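Local coordinates for protein extracellular ligand-binding receptor (Rhodopseudomonas palustris, PDB 3SG0) that binds benzoylformate and probably delivers such aromatic acids to an uptake transporter, as a periplasmic solute-binding protein of the leucine-binding protein family, at residues 233-236 with 242-245; 135-140 with 339-344; 47-52 with 297-302; 162-167 with 174-179. All blocks are in the same frame, centred on the assembly; numbering follows the deposited sequence. Where two conformers were deposited one is given.

Contact 1 of 4, residues 233-236 with 242-245; sequences ALRE and AIYQ
The CD1 methyl of Ile243 sits squarely over the centre of the Arg235 guanidinium, with Arg235 CZ only 3.4 Å from Ile243 CD1. This is the tight part of the contact: the two side chains come from opposite directions, one from helix 228-236 and one from strand 242-244, and the methyl meets the flat cation over a face. The CG1 carbon of Ile243 follows along the same face, 3.7 Å from Arg235 NH2. A bend at chi2 (-64°) turns the extended remainder of the arginine toward the strand, although its CB does not point there. NH1 donates to the carbonyl oxygens of Phe239 and Gly241 in the turn between helix and strand. Those bonds help to hold the plane where the isoleucine meets it.

Beside this pair the packing is slacker. Leu234 reaches Ile243 with CD1, 4.1 Å from Ile243 CD1, in a purely apolar touch. Leu234 is nevertheless buried, because Val207 and Ile211 of helix 204-212 and Val218 of strand 217-221 also pack on it, while Ile243, buried as well, also touches Ile220 of that strand. Arg235, by contrast, is packed tightly over one guanidinium face yet remains partly exposed, and it also touches Asp261 in a loop. Helix 228-236 is thus fastened over the edge of a parallel sheet by its last turn, the usual packing in a right-handed beta-alpha-beta crossover, here strand 217-221, helix 228-236 and strand 242-244.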
loop_
_atom_site.group_PDB
_atom_site.type_symbol
_atom_site.label_atom_id
_atom_site.label_comp_id
_atom_site.label_asym_id
_atom_site.label_seq_id
_atom_site.Cartn_x
_atom_site.Cartn_y
_atom_site.Cartn_z
ATOM N N ALA A 233 -0.559 23.311 -5.069
ATOM C CA ALA A 233 0.275 24.221 -5.847
ATOM C C ALA A 233 -0.285 24.412 -7.251
ATOM O O ALA A 233 -0.323 25.531 -7.766
ATOM C CB ALA A 233 1.712 23.719 -5.895
ATOM N N LEU A 234 -0.740 23.328 -7.870
ATOM C CA LEU A 234 -1.366 23.430 -9.180
ATOM C C LEU A 234 -2.600 24.327 -9.125
ATOM O O LEU A 234 -2.770 25.217 -9.968
ATOM C CB LEU A 234 -1.738 22.043 -9.700
ATOM C CG LEU A 234 -0.573 21.229 -10.266
ATOM C CD1 LEU A 234 -0.890 19.749 -10.256
ATOM C CD2 LEU A 234 -0.232 21.705 -11.676
ATOM N N ARG A 235 -3.462 24.106 -8.137
ATOM C CA ARG A 235 -4.688 24.889 -8.038
ATOM C C ARG A 235 -4.389 26.358 -7.753
ATOM O O ARG A 235 -5.009 27.251 -8.340
ATOM C CB ARG A 235 -5.637 24.316 -6.980
ATOM C CG ARG A 235 -6.198 22.937 -7.315
ATOM C CD ARG A 235 -7.069 22.970 -8.565
ATOM N NE ARG A 235 -7.745 21.692 -8.781
ATOM C CZ ARG A 235 -7.893 21.114 -9.970
ATOM N NH1 ARG A 235 -7.420 21.701 -11.060
ATOM N NH2 ARG A 235 -8.518 19.944 -10.067
ATOM N N GLU A 236 -3.436 26.611 -6.864
ATOM C CA GLU A 236 -3.095 27.979 -6.497
ATOM C C GLU A 236 -2.507 28.744 -7.680
ATOM O O GLU A 236 -2.651 29.967 -7.774
ATOM C CB GLU A 236 -2.145 27.982 -5.295
ATOM C CG GLU A 236 -2.832 27.558 -4.001
ATOM C CD GLU A 236 -1.861 27.250 -2.881
ATOM O OE1 GLU A 236 -0.638 27.406 -3.086
ATOM O OE2 GLU A 236 -2.324 26.844 -1.793
ATOM N N ALA A 242 -8.532 18.494 -14.766
ATOM C CA ALA A 242 -8.625 17.323 -13.904
ATOM C C ALA A 242 -7.271 16.966 -13.306
ATOM O O ALA A 242 -6.242 17.040 -13.981
ATOM C CB ALA A 242 -9.173 16.145 -14.683
ATOM N N ILE A 243 -7.281 16.577 -12.034
ATOM C CA ILE A 243 -6.081 16.075 -11.383
ATOM C C ILE A 243 -6.335 14.651 -10.902
ATOM O O ILE A 243 -7.370 14.350 -10.294
ATOM C CB ILE A 243 -5.649 16.989 -10.225
ATOM C CG1 ILE A 243 -5.244 18.367 -10.761
ATOM C CG2 ILE A 243 -4.494 16.360 -9.459
ATOM C CD1 ILE A 243 -4.939 19.381 -9.673
ATOM N N TYR A 244 -5.394 13.776 -11.221
ATOM C CA TYR A 244 -5.463 12.370 -10.852
ATOM C C TYR A 244 -4.362 12.067 -9.853
ATOM O O TYR A 244 -3.259 12.612 -9.953
ATOM C CB TYR A 244 -5.318 11.510 -12.103
ATOM C CG TYR A 244 -6.447 11.789 -13.050
ATOM C CD1 TYR A 244 -7.699 11.244 -12.825
ATOM C CD2 TYR A 244 -6.291 12.655 -14.122
ATOM C CE1 TYR A 244 -8.758 11.519 -13.662
ATOM C CE2 TYR A 244 -7.349 12.935 -14.971
ATOM C CZ TYR A 244 -8.575 12.369 -14.728
ATOM O OH TYR A 244 -9.631 12.648 -15.563
ATOM N N GLN A 245 -4.674 11.228 -8.870
ATOM C CA GLN A 245 -3.696 10.815 -7.877
ATOM C C GLN A 245 -3.638 9.289 -7.882
ATOM O O GLN A 245 -4.036 8.654 -8.865
ATOM C CB GLN A 245 -4.038 11.393 -6.498
ATOM C CG GLN A 245 -3.898 12.918 -6.414
ATOM C CD GLN A 245 -2.695 13.382 -5.594
ATOM O OE1 GLN A 245 -1.756 12.628 -5.339
ATOM N NE2 GLN A 245 -2.730 14.637 -5.164
#

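Contact 2 of 4, residues 135-140 with 339-344; sequences WVYKVV and AIRDQI
Trp135 and Tyr137 meet helix 334-344 with their ring faces, the indole against Arg341 and the phenol against Ile344. The arginine side chain crosses the tryptophan at about a right angle, and its CD stands 3.6 Å from the centroid of the six-membered ring of Trp135, a CH-pi contact over the face. CB and CG lie against the same part of the ring. Bends at chi2 and chi3 then lift the guanidinium off the indole and leave its plane 78° from the ring. Arg341 CZ ends 5.9 Å from the centroid of the Trp135 six-membered ring, too far for more than a weak cation-pi attraction. Arg341 NH2 forms a salt bridge with Asp342 OD1 at 2.9 Å, on the anti lone pair of that oxygen; NH1 forms one with Glu345 and a hydrogen bond to the Lys134 carbonyl.

Tyr137 lies obliquely to Ile344, whose CG2 methyl is centred over the ring, 3.6 Å from the Tyr137 centroid. The far end of the same ring is fixed by a bond: Tyr137 OH donates to Arg341 O at 2.7 Å, with the donor tilted slightly from the carbonyl plane. One tyrosine therefore supplies both an apolar face and a polar grip on the helix backbone, and this short bond satisfies its hydroxyl in a buried setting. His364 stacks with the Tyr137 ring, and Met117 of strand 116-118 touches both Tyr137 and Ile344. Past the strand, the segment runs on to Val140, which touches the bound benzoylformate. The arrangement is a helix packed against the outermost strand of one lobe's sheet in a periplasmic binding protein, with the strand's far end leading to the ligand pocket.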
loop_
_atom_site.group_PDB
_atom_site.type_symbol
_atom_site.label_atom_id
_atom_site.label_comp_id
_atom_site.label_asym_id
_atom_site.label_seq_id
_atom_site.Cartn_x
_atom_site.Cartn_y
_atom_site.Cartn_z
ATOM N N TRP A 135 10.177 -15.313 -0.598
ATOM C CA TRP A 135 9.928 -15.108 0.824
ATOM C C TRP A 135 9.010 -13.924 1.113
ATOM O O TRP A 135 8.714 -13.667 2.275
ATOM C CB TRP A 135 11.261 -14.972 1.582
ATOM C CG TRP A 135 12.009 -16.260 1.586
ATOM C CD1 TRP A 135 12.965 -16.657 0.705
ATOM C CD2 TRP A 135 11.805 -17.354 2.481
ATOM N NE1 TRP A 135 13.383 -17.930 1.003
ATOM C CE2 TRP A 135 12.687 -18.380 2.095
ATOM C CE3 TRP A 135 10.965 -17.562 3.586
ATOM C CZ2 TRP A 135 12.752 -19.600 2.767
ATOM C CZ3 TRP A 135 11.034 -18.771 4.255
ATOM C CH2 TRP A 135 11.916 -19.776 3.839
ATOM N N VAL A 136 8.544 -13.221 0.085
ATOM C CA VAL A 136 7.828 -11.965 0.272
ATOM C C VAL A 136 6.397 -12.062 -0.240
ATOM O O VAL A 136 6.159 -12.594 -1.330
ATOM C CB VAL A 136 8.555 -10.825 -0.479
ATOM C CG1 VAL A 136 7.891 -9.471 -0.214
ATOM C CG2 VAL A 136 10.017 -10.791 -0.083
ATOM N N TYR A 137 5.449 -11.548 0.540
ATOM C CA TYR A 137 4.047 -11.453 0.132
ATOM C C TYR A 137 3.597 -10.011 0.263
ATOM O O TYR A 137 4.209 -9.227 1.000
ATOM C CB TYR A 137 3.173 -12.399 0.961
ATOM C CG TYR A 137 3.522 -13.830 0.686
ATOM C CD1 TYR A 137 3.011 -14.480 -0.428
ATOM C CD2 TYR A 137 4.414 -14.521 1.495
ATOM C CE1 TYR A 137 3.346 -15.787 -0.704
ATOM C CE2 TYR A 137 4.769 -15.828 1.213
ATOM C CZ TYR A 137 4.231 -16.450 0.106
ATOM O OH TYR A 137 4.564 -17.750 -0.215
ATOM N N LYS A 138 2.518 -9.660 -0.424
ATOM C CA LYS A 138 2.182 -8.253 -0.588
ATOM C C LYS A 138 0.687 -8.055 -0.780
ATOM O O LYS A 138 0.155 -8.326 -1.857
ATOM C CB LYS A 138 2.947 -7.726 -1.805
ATOM C CG LYS A 138 2.712 -6.276 -2.153
ATOM C CD LYS A 138 3.638 -5.853 -3.289
ATOM C CE LYS A 138 3.435 -4.417 -3.701
ATOM N NZ LYS A 138 2.127 -4.233 -4.378
ATOM N N VAL A 139 0.011 -7.558 0.250
ATOM C CA VAL A 139 -1.436 -7.380 0.161
ATOM C C VAL A 139 -1.901 -6.149 -0.607
ATOM O O VAL A 139 -3.034 -6.146 -1.093
ATOM C CB VAL A 139 -2.126 -7.404 1.542
ATOM C CG1 VAL A 139 -1.940 -8.761 2.203
ATOM C CG2 VAL A 139 -1.670 -6.246 2.429
ATOM N N VAL A 140 -1.091 -5.099 -0.727
ATOM C CA VAL A 140 -1.530 -3.934 -1.501
ATOM C C VAL A 140 -1.410 -4.299 -2.973
ATOM O O VAL A 140 -0.385 -4.825 -3.381
ATOM C CB VAL A 140 -0.663 -2.700 -1.197
ATOM C CG1 VAL A 140 -1.048 -1.544 -2.110
ATOM C CG2 VAL A 140 -0.808 -2.297 0.261
ATOM N N ALA A 339 7.081 -23.382 6.610
ATOM C CA ALA A 339 5.721 -23.864 6.423
ATOM C C ALA A 339 4.764 -22.695 6.208
ATOM O O ALA A 339 3.865 -22.766 5.381
ATOM C CB ALA A 339 5.280 -24.721 7.604
ATOM N N ILE A 340 4.948 -21.608 6.952
ATOM C CA ILE A 340 4.139 -20.419 6.695
ATOM C C ILE A 340 4.344 -19.922 5.264
ATOM O O ILE A 340 3.381 -19.621 4.560
ATOM C CB ILE A 340 4.429 -19.295 7.700
ATOM C CG1 ILE A 340 3.991 -19.725 9.104
ATOM C CG2 ILE A 340 3.708 -18.014 7.286
ATOM C CD1 ILE A 340 4.339 -18.733 10.181
ATOM N N ARG A 341 5.603 -19.825 4.845
ATOM C CA ARG A 341 5.903 -19.380 3.488
ATOM C C ARG A 341 5.209 -20.274 2.456
ATOM O O ARG A 341 4.622 -19.782 1.487
ATOM C CB ARG A 341 7.419 -19.365 3.250
ATOM C CG ARG A 341 7.854 -18.577 1.999
ATOM C CD ARG A 341 8.947 -19.282 1.185
ATOM N NE ARG A 341 8.428 -20.515 0.607
ATOM C CZ ARG A 341 7.698 -20.579 -0.502
ATOM N NH1 ARG A 341 7.457 -19.485 -1.215
ATOM N NH2 ARG A 341 7.225 -21.749 -0.925
ATOM N N ASP A 342 5.297 -21.588 2.652
ATOM C CA ASP A 342 4.666 -22.550 1.746
ATOM C C ASP A 342 3.152 -22.391 1.714
ATOM O O ASP A 342 2.521 -22.504 0.663
ATOM C CB ASP A 342 4.978 -23.997 2.171
ATOM C CG ASP A 342 6.425 -24.408 1.933
ATOM O OD1 ASP A 342 7.128 -23.785 1.116
ATOM O OD2 ASP A 342 6.860 -25.403 2.554
ATOM N N GLN A 343 2.558 -22.159 2.877
ATOM C CA GLN A 343 1.109 -22.128 2.975
ATOM C C GLN A 343 0.493 -20.857 2.386
ATOM O O GLN A 343 -0.555 -20.916 1.740
ATOM C CB GLN A 343 0.678 -22.305 4.429
ATOM C CG GLN A 343 0.956 -23.692 4.992
ATOM C CD GLN A 343 0.304 -24.791 4.171
ATOM O OE1 GLN A 343 -0.904 -24.763 3.930
ATOM N NE2 GLN A 343 1.104 -25.753 3.717
ATOM N N ILE A 344 1.118 -19.698 2.596
ATOM C CA ILE A 344 0.526 -18.462 2.085
ATOM C C ILE A 344 0.454 -18.508 0.559
ATOM O O ILE A 344 -0.488 -18.015 -0.050
ATOM C CB ILE A 344 1.272 -17.221 2.588
ATOM C CG1 ILE A 344 1.134 -17.130 4.112
ATOM C CG2 ILE A 344 0.726 -15.973 1.911
ATOM C CD1 ILE A 344 1.919 -15.996 4.742
#

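Contact 3 of 4, residues 47-52 with 297-302; sequences QSKTVA and AANGGA
Asn299 is the first residue to leave helical geometry after helix 283-298, and it opens a type I' turn to Ala302, in which Gly300 and Gly301 take positive phi and Ala302 N bonds Asn299 O at 3.2 Å. Across from it runs the last part of helix 41-50, whose Lys49 CA is 7.2 Å from Asn299 CA. The polar core of the contact is one bond: Asn299 ND2 donates to Lys49 O at 3.0 Å, nearly straight at 164°. The carbonyl oxygen lies in the plane of the asparagine amide, yet the nitrogen sits well above the plane of the carbonyl, so the bond does not follow a lone pair. With chi1 at -70° Asn299 CG lies beside the backbone N, which carries the amide toward the lysine backbone. The other branch, OD1, rests 3.6 Å from Lys49 CB, while the extended lysine chain leads away from 297-302. ND2 also bonds the carbonyl of Tyr295, in the last turn of helix 283-298, so the amide ties the two helices together through two backbone oxygens.

Replacing Asn299 by an alanine would probably leave the Lys49 carbonyl without this donor and remove the polar link between the two helix ends. Nearby, Ala52 CB meets Ala298 CB at 4.0 Å, a small apolar touch at the surface, and Thr50 of the first helix packs on Phe291 and Tyr295 of the second. A side-chain amide thus bridges the C-terminal end of helix 283-298 to that of helix 41-50 at the surface of the periplasmic binding protein fold.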
loop_
_atom_site.group_PDB
_atom_site.type_symbol
_atom_site.label_atom_id
_atom_site.label_comp_id
_atom_site.label_asym_id
_atom_site.label_seq_id
_atom_site.Cartn_x
_atom_site.Cartn_y
_atom_site.Cartn_z
ATOM N N GLN A 47 -0.980 1.957 10.906
ATOM C CA GLN A 47 -0.470 0.605 11.112
ATOM C C GLN A 47 -0.072 0.401 12.573
ATOM O O GLN A 47 -0.419 -0.605 13.180
ATOM C CB GLN A 47 0.665 0.327 10.129
ATOM C CG GLN A 47 0.118 0.282 8.703
ATOM C CD GLN A 47 1.133 0.554 7.623
ATOM O OE1 GLN A 47 2.328 0.738 7.880
ATOM N NE2 GLN A 47 0.655 0.591 6.389
ATOM N N SER A 48 0.609 1.378 13.154
ATOM C CA SER A 48 0.997 1.302 14.558
ATOM C C SER A 48 -0.227 1.126 15.454
ATOM O O SER A 48 -0.205 0.361 16.420
ATOM C CB SER A 48 1.751 2.568 14.950
ATOM O OG SER A 48 2.224 2.481 16.281
ATOM N N LYS A 49 -1.305 1.837 15.133
ATOM C CA LYS A 49 -2.529 1.778 15.928
ATOM C C LYS A 49 -3.323 0.501 15.721
ATOM O O LYS A 49 -4.151 0.130 16.550
ATOM C CB LYS A 49 -3.405 2.994 15.651
ATOM C CG LYS A 49 -2.795 4.297 16.133
ATOM C CD LYS A 49 -3.651 5.502 15.777
ATOM C CE LYS A 49 -2.917 6.800 16.087
ATOM N NZ LYS A 49 -3.656 7.980 15.553
ATOM N N THR A 50 -3.054 -0.184 14.618
ATOM C CA THR A 50 -3.730 -1.438 14.311
ATOM C C THR A 50 -3.158 -2.621 15.098
ATOM O O THR A 50 -3.848 -3.614 15.315
ATOM C CB THR A 50 -3.697 -1.693 12.789
ATOM O OG1 THR A 50 -4.467 -0.673 12.142
ATOM C CG2 THR A 50 -4.256 -3.054 12.414
ATOM N N VAL A 51 -1.908 -2.506 15.549
ATOM C CA VAL A 51 -1.262 -3.618 16.242
ATOM C C VAL A 51 -2.114 -4.142 17.400
ATOM O O VAL A 51 -2.276 -5.353 17.557
ATOM C CB VAL A 51 0.149 -3.230 16.740
ATOM C CG1 VAL A 51 0.772 -4.377 17.534
ATOM C CG2 VAL A 51 1.038 -2.856 15.564
ATOM N N ALA A 52 -2.678 -3.234 18.192
ATOM C CA ALA A 52 -3.456 -3.620 19.367
ATOM C C ALA A 52 -4.739 -4.370 19.020
ATOM O O ALA A 52 -5.357 -4.986 19.897
ATOM C CB ALA A 52 -3.775 -2.393 20.208
ATOM N N ALA A 297 -12.452 -0.939 18.692
ATOM C CA ALA A 297 -12.438 -1.496 20.039
ATOM C C ALA A 297 -11.085 -1.285 20.709
ATOM O O ALA A 297 -11.005 -1.165 21.937
ATOM C CB ALA A 297 -12.802 -2.968 20.014
ATOM N N ALA A 298 -10.027 -1.229 19.904
ATOM C CA ALA A 298 -8.674 -1.078 20.432
ATOM C C ALA A 298 -8.225 0.377 20.513
ATOM O O ALA A 298 -7.208 0.686 21.141
ATOM C CB ALA A 298 -7.692 -1.881 19.583
ATOM N N ASN A 299 -8.972 1.269 19.874
ATOM C CA ASN A 299 -8.547 2.652 19.736
ATOM C C ASN A 299 -9.598 3.672 20.170
ATOM O O ASN A 299 -9.711 4.742 19.580
ATOM C CB ASN A 299 -8.068 2.920 18.307
ATOM C CG ASN A 299 -6.766 2.222 18.003
ATOM O OD1 ASN A 299 -5.698 2.679 18.418
ATOM N ND2 ASN A 299 -6.838 1.114 17.271
ATOM N N GLY A 300 -10.359 3.328 21.205
ATOM C CA GLY A 300 -11.288 4.265 21.816
ATOM C C GLY A 300 -12.391 4.738 20.890
ATOM O O GLY A 300 -12.917 5.844 21.047
ATOM N N GLY A 301 -12.739 3.902 19.919
ATOM C CA GLY A 301 -13.833 4.198 19.012
ATOM C C GLY A 301 -13.437 4.975 17.767
ATOM O O GLY A 301 -14.280 5.254 16.917
ATOM N N ALA A 302 -12.160 5.331 17.658
ATOM C CA ALA A 302 -11.682 6.086 16.504
ATOM C C ALA A 302 -11.715 5.227 15.247
ATOM O O ALA A 302 -11.324 4.063 15.274
ATOM C CB ALA A 302 -10.275 6.595 16.751
#

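Contact 4 of 4, residues 162-167 with 174-179; sequences VGYIGF and GYYKVL
The ring of Tyr176 presents its edge to the face of Tyr164 in a T-shaped pair, centroids 5.0 Å apart and planes at 70°. Tyr176 CD1 does the touching, centred over the Tyr164 ring and 3.7 Å from Tyr164 CD1. Farther out along the same ring, Tyr176 CB lies 3.6 Å from Tyr164 CZ and 3.5 Å from Tyr164 OH, so the phenol rests against the start of the partner's side chain. Tyr164 takes chi1 near 178°, which swings its ring from the strand toward the helix. Tyr175 adds a looser touch, its CB 4.2 Å from Tyr164 OH.

This joins strand 161-167 to helix 170-186, the first half of a beta-alpha-beta unit completed by strand 189-196. A leucine in place of Tyr164 has no ring face for the Tyr176 edge, and is likely to leave a gap between strand and helix.

In the next shell, His193 stacks on Tyr176, Leu190 packs beside it, and Ala221 lies against Tyr164. The hydroxyl of Tyr175 bonds Asp143 and its ring meets Tyr171 edge-to-face; that side chain lies about 7 Å from the bound benzoylformate.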
loop_
_atom_site.group_PDB
_atom_site.type_symbol
_atom_site.label_atom_id
_atom_site.label_comp_id
_atom_site.label_asym_id
_atom_site.label_seq_id
_atom_site.Cartn_x
_atom_site.Cartn_y
_atom_site.Cartn_z
ATOM N N VAL A 162 -1.316 15.189 -20.778
ATOM C CA VAL A 162 -1.351 14.917 -19.343
ATOM C C VAL A 162 -0.005 15.253 -18.715
ATOM O O VAL A 162 1.017 14.690 -19.094
ATOM C CB VAL A 162 -1.711 13.440 -19.071
ATOM C CG1 VAL A 162 -1.730 13.157 -17.572
ATOM C CG2 VAL A 162 -3.052 13.094 -19.706
ATOM N N GLY A 163 -0.002 16.195 -17.779
ATOM C CA GLY A 163 1.212 16.521 -17.048
ATOM C C GLY A 163 1.520 15.449 -16.018
ATOM O O GLY A 163 0.644 14.667 -15.656
ATOM N N TYR A 164 2.761 15.402 -15.545
ATOM C CA TYR A 164 3.143 14.415 -14.544
ATOM C C TYR A 164 4.109 14.986 -13.512
ATOM O O TYR A 164 5.116 15.611 -13.862
ATOM C CB TYR A 164 3.781 13.190 -15.208
ATOM C CG TYR A 164 4.246 12.158 -14.210
ATOM C CD1 TYR A 164 5.470 12.288 -13.563
ATOM C CD2 TYR A 164 3.449 11.065 -13.892
ATOM C CE1 TYR A 164 5.892 11.351 -12.629
ATOM C CE2 TYR A 164 3.861 10.128 -12.970
ATOM C CZ TYR A 164 5.076 10.278 -12.341
ATOM O OH TYR A 164 5.452 9.324 -11.423
ATOM N N ILE A 165 3.808 14.743 -12.240
ATOM C CA ILE A 165 4.785 14.924 -11.171
ATOM C C ILE A 165 4.652 13.742 -10.223
ATOM O O ILE A 165 3.545 13.290 -9.934
ATOM C CB ILE A 165 4.602 16.260 -10.410
ATOM C CG1 ILE A 165 5.674 16.415 -9.329
ATOM C CG2 ILE A 165 3.193 16.398 -9.831
ATOM C CD1 ILE A 165 5.685 17.786 -8.667
ATOM N N GLY A 166 5.774 13.222 -9.747
ATOM C CA GLY A 166 5.715 12.104 -8.823
ATOM C C GLY A 166 6.957 12.051 -7.962
ATOM O O GLY A 166 7.923 12.786 -8.194
ATOM N N PHE A 167 6.944 11.182 -6.963
ATOM C CA PHE A 167 8.109 11.034 -6.110
ATOM C C PHE A 167 9.298 10.532 -6.927
ATOM O O PHE A 167 9.158 9.677 -7.813
ATOM C CB PHE A 167 7.859 10.005 -5.013
ATOM C CG PHE A 167 6.951 10.462 -3.892
ATOM C CD1 PHE A 167 6.830 11.799 -3.514
ATOM C CD2 PHE A 167 6.250 9.507 -3.175
ATOM C CE1 PHE A 167 6.005 12.156 -2.445
ATOM C CE2 PHE A 167 5.439 9.850 -2.118
ATOM C CZ PHE A 167 5.316 11.171 -1.740
ATOM N N GLY A 174 7.321 3.799 -10.658
ATOM C CA GLY A 174 6.477 2.707 -11.104
ATOM C C GLY A 174 5.233 3.204 -11.820
ATOM O O GLY A 174 4.767 2.574 -12.776
ATOM N N TYR A 175 4.682 4.332 -11.372
ATOM C CA TYR A 175 3.569 4.963 -12.074
ATOM C C TYR A 175 4.022 5.570 -13.390
ATOM O O TYR A 175 3.411 5.334 -14.436
ATOM C CB TYR A 175 2.844 6.002 -11.187
ATOM C CG TYR A 175 1.872 5.304 -10.288
ATOM C CD1 TYR A 175 0.596 4.987 -10.731
ATOM C CD2 TYR A 175 2.253 4.879 -9.025
ATOM C CE1 TYR A 175 -0.286 4.278 -9.929
ATOM C CE2 TYR A 175 1.375 4.179 -8.213
ATOM C CZ TYR A 175 0.109 3.880 -8.672
ATOM O OH TYR A 175 -0.757 3.148 -7.888
ATOM N N TYR A 176 5.094 6.348 -13.353
ATOM C CA TYR A 176 5.543 6.997 -14.570
ATOM C C TYR A 176 5.830 5.982 -15.672
ATOM O O TYR A 176 5.412 6.155 -16.826
ATOM C CB TYR A 176 6.787 7.846 -14.334
ATOM C CG TYR A 176 7.206 8.534 -15.605
ATOM C CD1 TYR A 176 6.558 9.683 -16.028
ATOM C CD2 TYR A 176 8.195 7.998 -16.421
ATOM C CE1 TYR A 176 6.911 10.310 -17.209
ATOM C CE2 TYR A 176 8.556 8.621 -17.605
ATOM C CZ TYR A 176 7.905 9.771 -17.988
ATOM O OH TYR A 176 8.260 10.395 -19.165
ATOM N N LYS A 177 6.552 4.922 -15.341
ATOM C CA LYS A 177 6.962 3.995 -16.388
ATOM C C LYS A 177 5.773 3.306 -17.049
ATOM O O LYS A 177 5.755 3.126 -18.275
ATOM C CB LYS A 177 8.002 2.994 -15.877
ATOM C CG LYS A 177 7.471 1.803 -15.111
ATOM C CD LYS A 177 8.597 0.794 -14.905
ATOM C CE LYS A 177 8.177 -0.367 -14.019
ATOM N NZ LYS A 177 9.345 -1.222 -13.644
ATOM N N VAL A 178 4.773 2.930 -16.262
ATOM C CA VAL A 178 3.603 2.261 -16.823
ATOM C C VAL A 178 2.736 3.220 -17.632
ATOM O O VAL A 178 2.287 2.882 -18.735
ATOM C CB VAL A 178 2.787 1.544 -15.730
ATOM C CG1 VAL A 178 1.489 0.981 -16.298
ATOM C CG2 VAL A 178 3.627 0.443 -15.117
ATOM N N LEU A 179 2.515 4.419 -17.107
ATOM C CA LEU A 179 1.760 5.428 -17.844
ATOM C C LEU A 179 2.461 5.830 -19.137
ATOM O O LEU A 179 1.821 5.957 -20.184
ATOM C CB LEU A 179 1.513 6.664 -16.978
ATOM C CG LEU A 179 0.553 6.467 -15.809
ATOM C CD1 LEU A 179 0.607 7.670 -14.883
ATOM C CD2 LEU A 179 -0.861 6.238 -16.321
#

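Overall arrangement
Contacts 1 and 4 both reach the four-stranded parallel sheet and lie on the same side of the chain's centre, with centres 14 Å apart and nearest atoms about 5 Å apart. Contact 2 belongs to the other sheet, 38 Å from contact 1 between centres and across the centre of the chain from it. Contacts 2 and 3 alternate along the sequence, and their nearest atoms approach to about 7 Å. The bound benzoylformate lies between contacts 2 and 4: it touches Val140 of the former, and Tyr175 of the latter comes within about 7 Å. Contacts 1 and 3 lie away from this pocket, their centres 33 Å apart.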